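MgGH51 (Meripilus giganteus, PDB 6ZQ1) probably hydrolyses terminal alpha-L-arabinofuranosyl residues from arabinose-containing polysaccharides, as a family GH51 alpha-L-arabinofuranosidase. Local coordinates at residues Gly19-Asp24 and Ala476-Pro481. Residues are numbered along the deposited sequence; the frame is centred on the assembly and turned at random.
Sequences GLMFED and AASYAP. With EDG (1,4-dideoxy-1,4-imino-L-arabinitol), chain F.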
# COMPACT_ATOMS: atom_id res chain seq x y z
N GLY A 19 6.30 2.33 10.40
CA GLY A 19 5.69 2.79 9.16
C GLY A 19 5.17 1.66 8.29
O GLY A 19 5.00 0.50 8.81
N LEU A 20 4.95 1.96 7.02
CA LEU A 20 4.14 1.14 6.09
C LEU A 20 5.03 0.74 4.92
O LEU A 20 5.91 1.54 4.53
CB LEU A 20 2.95 1.95 5.54
CG LEU A 20 1.96 2.48 6.58
CD1 LEU A 20 0.74 3.02 5.87
CD2 LEU A 20 1.55 1.40 7.58
N MET A 21 4.79 -0.45 4.38
CA MET A 21 5.42 -0.94 3.12
C MET A 21 4.32 -1.14 2.08
O MET A 21 3.42 -1.96 2.31
CB MET A 21 6.14 -2.27 3.35
CG MET A 21 6.84 -2.83 2.11
SD MET A 21 5.79 -3.87 1.10
CE MET A 21 6.83 -4.10 -0.33
N PHE A 22 4.48 -0.50 0.93
CA PHE A 22 3.49 -0.56 -0.15
C PHE A 22 4.11 -0.97 -1.49
O PHE A 22 5.17 -0.52 -1.91
CB PHE A 22 2.78 0.77 -0.31
CG PHE A 22 1.61 0.65 -1.23
CD1 PHE A 22 0.36 0.26 -0.76
CD2 PHE A 22 1.73 0.97 -2.57
CE1 PHE A 22 -0.73 0.19 -1.61
CE2 PHE A 22 0.64 0.85 -3.42
CZ PHE A 22 -0.58 0.47 -2.94
N GLU A 23 3.39 -1.86 -2.14
CA GLU A 23 3.46 -2.12 -3.60
C GLU A 23 2.05 -2.48 -4.03
O GLU A 23 1.21 -2.79 -3.16
CB GLU A 23 4.47 -3.22 -3.91
CG GLU A 23 3.97 -4.57 -3.50
CD GLU A 23 4.94 -5.70 -3.76
OE1 GLU A 23 5.42 -5.85 -4.92
OE2 GLU A 23 5.14 -6.48 -2.82
N ASP A 24 1.76 -2.39 -5.32
CA ASP A 24 0.49 -2.89 -5.90
C ASP A 24 0.58 -4.42 -5.96
O ASP A 24 1.19 -4.93 -6.91
CB ASP A 24 0.22 -2.29 -7.28
CG ASP A 24 -1.27 -2.30 -7.57
OD1 ASP A 24 -1.94 -3.21 -7.05
OD2 ASP A 24 -1.79 -1.34 -8.23
N ALA A 476 13.71 2.12 11.23
CA ALA A 476 12.43 1.95 10.50
C ALA A 476 12.05 0.48 10.39
O ALA A 476 12.94 -0.38 10.26
CB ALA A 476 12.48 2.62 9.14
N ALA A 477 10.74 0.22 10.44
CA ALA A 477 10.20 -1.16 10.41
C ALA A 477 8.77 -1.16 9.88
O ALA A 477 7.96 -0.42 10.37
CB ALA A 477 10.28 -1.73 11.79
N SER A 478 8.50 -1.98 8.88
CA SER A 478 7.15 -2.16 8.28
C SER A 478 6.81 -3.65 8.09
O SER A 478 7.58 -4.37 7.42
CB SER A 478 7.04 -1.42 6.96
OG SER A 478 8.24 -1.56 6.18
N TYR A 479 5.61 -4.02 8.51
CA TYR A 479 4.90 -5.28 8.15
C TYR A 479 4.72 -5.31 6.63
O TYR A 479 4.55 -4.21 5.94
CB TYR A 479 3.56 -5.36 8.87
CG TYR A 479 2.82 -6.67 8.76
CD1 TYR A 479 2.05 -7.00 7.64
CD2 TYR A 479 2.85 -7.57 9.81
CE1 TYR A 479 1.36 -8.20 7.58
CE2 TYR A 479 2.13 -8.75 9.78
CZ TYR A 479 1.41 -9.08 8.64
OH TYR A 479 0.71 -10.25 8.54
N ALA A 480 4.75 -6.49 6.07
CA ALA A 480 4.35 -6.66 4.64
C ALA A 480 3.68 -8.00 4.40
O ALA A 480 4.02 -8.98 5.06
CB ALA A 480 5.55 -6.46 3.74
N PRO A 481 2.75 -8.09 3.42
CA PRO A 481 2.19 -6.93 2.71
C PRO A 481 1.15 -6.15 3.54
O PRO A 481 0.55 -6.67 4.46
CB PRO A 481 1.54 -7.56 1.47
CG PRO A 481 2.16 -8.95 1.37
CD PRO A 481 2.28 -9.34 2.82
O2' EDG F . 10.05 -7.82 -1.95
C2' EDG F . 9.13 -8.87 -2.15
C1' EDG F . 9.36 -10.01 -1.16
N4' EDG F . 8.05 -10.19 -0.54
C3' EDG F . 7.67 -8.42 -1.98
O3' EDG F . 7.12 -8.05 -3.25
C4' EDG F . 6.98 -9.68 -1.42
C5' EDG F . 5.64 -9.41 -0.74
O5' EDG F . 5.74 -8.51 0.35
O HOH W 1 3.72 -1.68 9.37
O HOH W 2 3.11 -2.02 6.41
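Met21 and Ser478 face each other where the first and last strands of a parallel eight-stranded (beta/alpha)8 barrel meet, a worked example of how such a barrel closes. Only one direct backbone hydrogen bond spans the two segments, from Gly19 N to Ala477 O at 3.2 Å. Beyond it the strands part, and two waters take over the ladder: one links Gly19 O to Tyr479 N, the other Met21 N to Tyr479 O. Ser478 lays its CB against the Leu20-Met21 peptide, 3.6 Å from Met21 N, while OG lies alongside Met21 CB and hydrogen-bonds Gly428 O on the neighbouring strand, so the buried hydroxyl is satisfied away from Met21. Met21 CB also sits 3.6 Å from Tyr479 O. With CG anti to the backbone N (chi1 -179°) and a bend at chi2 (-88°), Met21 SD lies 3.7 Å from Ala480 CB. The same methyl, Ala480 CB, also lies 4.0 Å from O5' of the bound 1,4-dideoxy-1,4-imino-L-arabinitol, and Pro481, after a cis peptide bond, brings CG close to that hydroxyl too. Glu23, extended beyond CG, reaches the ligand from just past strand 20-21: OE2 accepts a 2.6 Å hydrogen bond from O3', while OE1 is gripped by Asn232 N and Trp261 NE1, which fix the carboxylate's rotation. Replacing Glu23 by an alanine is likely to leave O3' without this acceptor and the two N-H donors without their shared mate. The chemistry thus divides along the seam: one direct backbone bond, two bridging waters and apolar contacts close the barrel, and at its C-terminal mouth a carboxylate just past one strand and the apolar Ala480 and Pro481 just past the other line the sugar-binding pocket, accepting a hydrogen bond from O3' and flanking O5' with carbon.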